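Local coordinates for surface layer protein (Geobacillus stearothermophilus, PDB 4UJ7) that probably self-assembles into the crystalline surface layer of the bacterial cell, its two Ig-like domains in this fragment belonging to a longer calcium-binding protein, at residues Thr200-Gly204 and Thr205-Gly209; Ser26-Lys29 and Gly30-Ala33. One frame throughout, in Å; residues are numbered along the deposited sequence.

Contact 1: residues Thr200-Gly204 and Thr205-Gly209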
loop_
_atom_site.group_PDB
_atom_site.type_symbol
_atom_site.label_atom_id
_atom_site.label_comp_id
_atom_site.label_asym_id
_atom_site.label_seq_id
_atom_site.Cartn_x
_atom_site.Cartn_y
_atom_site.Cartn_z
ATOM N N THR A 200 -0.264 -5.728 -16.752
ATOM C CA THR A 200 -1.692 -5.723 -17.083
ATOM C C THR A 200 -2.457 -6.575 -16.090
ATOM O O THR A 200 -2.077 -7.722 -15.819
ATOM C CB THR A 200 -1.927 -6.199 -18.537
ATOM O OG1 THR A 200 -1.176 -5.350 -19.413
ATOM C CG2 THR A 200 -3.403 -6.118 -18.920
ATOM N N VAL A 201 -3.542 -6.012 -15.551
ATOM C CA VAL A 201 -4.346 -6.695 -14.552
ATOM C C VAL A 201 -5.668 -7.140 -15.183
ATOM O O VAL A 201 -6.422 -6.305 -15.692
ATOM C CB VAL A 201 -4.661 -5.735 -13.378
ATOM C CG1 VAL A 201 -5.451 -6.446 -12.299
ATOM C CG2 VAL A 201 -3.382 -5.135 -12.802
ATOM N N LYS A 202 -5.935 -8.439 -15.130
ATOM C CA LYS A 202 -7.134 -9.015 -15.746
ATOM C C LYS A 202 -7.972 -9.774 -14.732
ATOM O O LYS A 202 -7.440 -10.411 -13.826
ATOM C CB LYS A 202 -6.742 -9.960 -16.889
ATOM C CG LYS A 202 -6.205 -9.247 -18.124
ATOM C CD LYS A 202 -6.192 -10.198 -19.306
ATOM C CE LYS A 202 -5.251 -9.719 -20.394
ATOM N NZ LYS A 202 -4.959 -10.849 -21.317
ATOM N N LEU A 203 -9.292 -9.695 -14.884
ATOM C CA LEU A 203 -10.209 -10.549 -14.129
ATOM C C LEU A 203 -10.791 -11.510 -15.145
ATOM O O LEU A 203 -11.649 -11.137 -15.938
ATOM C CB LEU A 203 -11.283 -9.707 -13.436
ATOM C CG LEU A 203 -12.286 -10.391 -12.496
ATOM C CD1 LEU A 203 -11.585 -11.185 -11.398
ATOM C CD2 LEU A 203 -13.226 -9.354 -11.894
ATOM N N GLY A 204 -10.274 -12.733 -15.147
ATOM C CA GLY A 204 -10.492 -13.663 -16.258
ATOM C C GLY A 204 -10.007 -13.068 -17.569
ATOM O O GLY A 204 -8.820 -12.780 -17.730
ATOM N N THR A 205 -10.938 -12.856 -18.496
ATOM C CA THR A 205 -10.626 -12.292 -19.807
ATOM C C THR A 205 -10.804 -10.764 -19.870
ATOM O O THR A 205 -10.495 -10.147 -20.885
ATOM C CB THR A 205 -11.478 -12.951 -20.922
ATOM O OG1 THR A 205 -12.865 -12.719 -20.662
ATOM C CG2 THR A 205 -11.220 -14.456 -20.991
ATOM N N VAL A 206 -11.303 -10.169 -18.789
ATOM C CA VAL A 206 -11.607 -8.732 -18.743
ATOM C C VAL A 206 -10.401 -7.940 -18.213
ATOM O O VAL A 206 -9.892 -8.245 -17.136
ATOM C CB VAL A 206 -12.860 -8.457 -17.872
ATOM C CG1 VAL A 206 -13.149 -6.969 -17.775
ATOM C CG2 VAL A 206 -14.081 -9.203 -18.418
ATOM N N THR A 207 -9.940 -6.939 -18.966
ATOM C CA THR A 207 -8.839 -6.081 -18.487
ATOM C C THR A 207 -9.363 -5.025 -17.513
ATOM O O THR A 207 -10.272 -4.259 -17.848
ATOM C CB THR A 207 -8.072 -5.406 -19.643
ATOM O OG1 THR A 207 -7.529 -6.404 -20.517
ATOM C CG2 THR A 207 -6.914 -4.509 -19.109
ATOM N N LEU A 208 -8.790 -5.003 -16.305
ATOM C CA LEU A 208 -9.165 -4.039 -15.266
ATOM C C LEU A 208 -8.321 -2.764 -15.310
ATOM O O LEU A 208 -8.805 -1.681 -14.994
ATOM C CB LEU A 208 -9.096 -4.668 -13.867
ATOM C CG LEU A 208 -9.913 -5.927 -13.558
ATOM C CD1 LEU A 208 -9.794 -6.263 -12.073
ATOM C CD2 LEU A 208 -11.384 -5.798 -13.967
ATOM N N GLY A 209 -7.062 -2.891 -15.713
ATOM C CA GLY A 209 -6.185 -1.723 -15.823
ATOM C C GLY A 209 -4.742 -2.141 -15.974
ATOM O O GLY A 209 -4.469 -3.314 -16.182
#
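Leu208 turns toward the opposite strand and touches both Val201 and Leu203, whose side chains share one face of the sheet. Its CG stands anti to its own carbonyl carbon (chi1 -57°), which turns the isobutyl group toward Leu203. Both methyls of Leu208 rest against Leu203 CB, CD2 at 3.9 Å and CD1 about as close. At the root of the same side chain, Leu208 CB lies 3.6 Å from Val201 O. Val201 CG1 adds a looser apolar contact with Leu208 CB.

A classic bulge in the backbone sets this up: Leu208 and Gly209 both face Val201. Leu208 N donates to Val201 O at 2.8 Å, in the carbonyl plane. Gly209 N adds a weak bond to the same Val201 O at 3.5 Å. Val201 N gives an almost straight bond to Gly209 O at 2.9 Å. Leu203 and Val206 form a hydrogen-bonded pair at the loop end, with Leu203 N 2.7 Å from Val206 O. Gly204, with positive phi (58°), and Thr205 make the corner.

The other face carries Lys202 and Thr207. There Thr200 CG2 meets Thr207 CG2 at 3.9 Å, and the aliphatic part of Lys202 runs past Thr207 OG1.

Leu208 also reaches Tyr113 and Ile153, while Val201 packs on Ile115 and Val157. Replacing Leu208 by an alanine would remove both methyls and would probably leave Leu203 CB without that apolar contact and open a gap beside Tyr113.

This is a two-residue beta hairpin closed by a type II' turn, with a classic beta bulge opposite Val201, just beyond the Lys202-Thr207 pair. It joins the last two strands of the second Ig-like domain.

Contact 2: residues Ser26-Lys29 and Gly30-Ala33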
loop_
_atom_site.group_PDB
_atom_site.type_symbol
_atom_site.label_atom_id
_atom_site.label_comp_id
_atom_site.label_asym_id
_atom_site.label_seq_id
_atom_site.Cartn_x
_atom_site.Cartn_y
_atom_site.Cartn_z
ATOM N N SER A 26 -12.328 4.783 4.170
ATOM C CA SER A 26 -13.705 4.399 3.848
ATOM C C SER A 26 -13.708 2.918 3.519
ATOM O O SER A 26 -13.213 2.507 2.475
ATOM C CB SER A 26 -14.176 5.173 2.617
ATOM O OG SER A 26 -13.918 6.556 2.741
ATOM N N VAL A 27 -14.272 2.111 4.405
ATOM C CA VAL A 27 -14.157 0.664 4.270
ATOM C C VAL A 27 -15.458 -0.057 4.646
ATOM O O VAL A 27 -16.153 0.381 5.555
ATOM C CB VAL A 27 -12.934 0.154 5.091
ATOM C CG1 VAL A 27 -13.089 0.364 6.601
ATOM C CG2 VAL A 27 -12.615 -1.282 4.746
ATOM N N ALA A 28 -15.784 -1.138 3.940
ATOM C CA ALA A 28 -16.911 -1.987 4.344
ATOM C C ALA A 28 -16.580 -2.801 5.590
ATOM O O ALA A 28 -15.438 -3.174 5.816
ATOM C CB ALA A 28 -17.348 -2.901 3.205
ATOM N N LYS A 29 -17.593 -3.056 6.413
ATOM C CA LYS A 29 -17.476 -4.036 7.494
ATOM C C LYS A 29 -16.839 -5.329 6.971
ATOM O O LYS A 29 -17.268 -5.860 5.944
ATOM C CB LYS A 29 -18.864 -4.333 8.081
ATOM C CG LYS A 29 -18.897 -5.451 9.129
ATOM C CD LYS A 29 -20.328 -5.886 9.438
ATOM C CE LYS A 29 -21.165 -4.719 9.936
ATOM N NZ LYS A 29 -22.636 -4.971 9.863
ATOM N N GLY A 30 -15.814 -5.807 7.680
ATOM C CA GLY A 30 -15.092 -7.019 7.311
ATOM C C GLY A 30 -13.947 -6.831 6.331
ATOM O O GLY A 30 -13.223 -7.779 6.031
ATOM N N GLN A 31 -13.780 -5.611 5.821
ATOM C CA GLN A 31 -12.649 -5.314 4.939
ATOM C C GLN A 31 -11.552 -4.559 5.685
ATOM O O GLN A 31 -11.784 -3.991 6.748
ATOM C CB GLN A 31 -13.106 -4.483 3.730
ATOM C CG GLN A 31 -14.019 -5.213 2.758
ATOM C CD GLN A 31 -13.410 -6.499 2.228
ATOM O OE1 GLN A 31 -12.311 -6.504 1.655
ATOM N NE2 GLN A 31 -14.127 -7.601 2.405
ATOM N N LYS A 32 -10.351 -4.559 5.117
ATOM C CA LYS A 32 -9.280 -3.721 5.633
ATOM C C LYS A 32 -8.813 -2.750 4.550
ATOM O O LYS A 32 -8.992 -2.992 3.351
ATOM C CB LYS A 32 -8.117 -4.546 6.225
ATOM C CG LYS A 32 -7.337 -5.403 5.251
ATOM C CD LYS A 32 -6.395 -6.331 6.009
ATOM C CE LYS A 32 -5.324 -6.919 5.093
ATOM N NZ LYS A 32 -5.744 -8.144 4.351
ATOM N N ALA A 33 -8.252 -1.635 4.985
ATOM C CA ALA A 33 -7.678 -0.639 4.076
ATOM C C ALA A 33 -6.347 -0.150 4.645
ATOM O O ALA A 33 -6.107 -0.233 5.853
ATOM C CB ALA A 33 -8.657 0.515 3.883
HETATM O O HOH W 1 -16.604 -7.558 3.802
#
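Val27 and Gln31 make the tight part of this turn. Val27 CG2 presses on Gln31 CB at 3.4 Å, a close approach for two carbons. The same Val27 CG2 lies 3.5 Å from Gln31 O. It gets there because CG2 is opposite the backbone N of Val27, which leaves CG1 between N and the carbonyl carbon (chi1 65°). Ala33 CB is a looser apolar neighbour of Val27 CG2, at 4.4 Å. Gln31 CG, further along, passes Ala28 CB.

One backbone bond closes the corner. Gln31 N donates to Ala28 O at 2.9 Å, from above the carbonyl plane. Gly30 takes positive phi (87°), where a CB would jam against Lys29 O.

The outer side is open and wet. Lys29 is exposed; its CB points away from the turn, and its NZ makes a long, weak ion pair with Glu84. A water donates to Lys29 O and accepts from Gln31 NE2, each at 2.8 Å. The Gln31 chain bends at chi2 (-56°), which brings its amide round to this water.

Lys32 NZ forms a salt bridge with Asp181 of the second domain. Val27 bonds through its backbone to Asn103 and Val105, and Ser26 and Ala28 bond to Ile149. The arrangement is a type II beta turn between strand 25-28 of one sheet and strand 32-41 of the other, a sheet-to-sheet crossing in the first Ig-like beta sandwich.

Both contacts are short turns between consecutive strands, but they do different work. Contact 1 joins neighbours in one sheet, so a ladder of backbone bonds runs along it. Contact 2 passes from one sheet to the other, and a single bond closes its turn. Contact 1 is largely a surface contact, with Val201 its one buried residue. Contact 2 is partly buried, with Val27, Ala28 and Ala33 inside and a water bridging its exposed side. They sit in different Ig-like domains and do not touch: their nearest atoms are about 14 Å apart. Each corner uses a glycine, second in the type II' turn of contact 1 and third in the type II turn of contact 2.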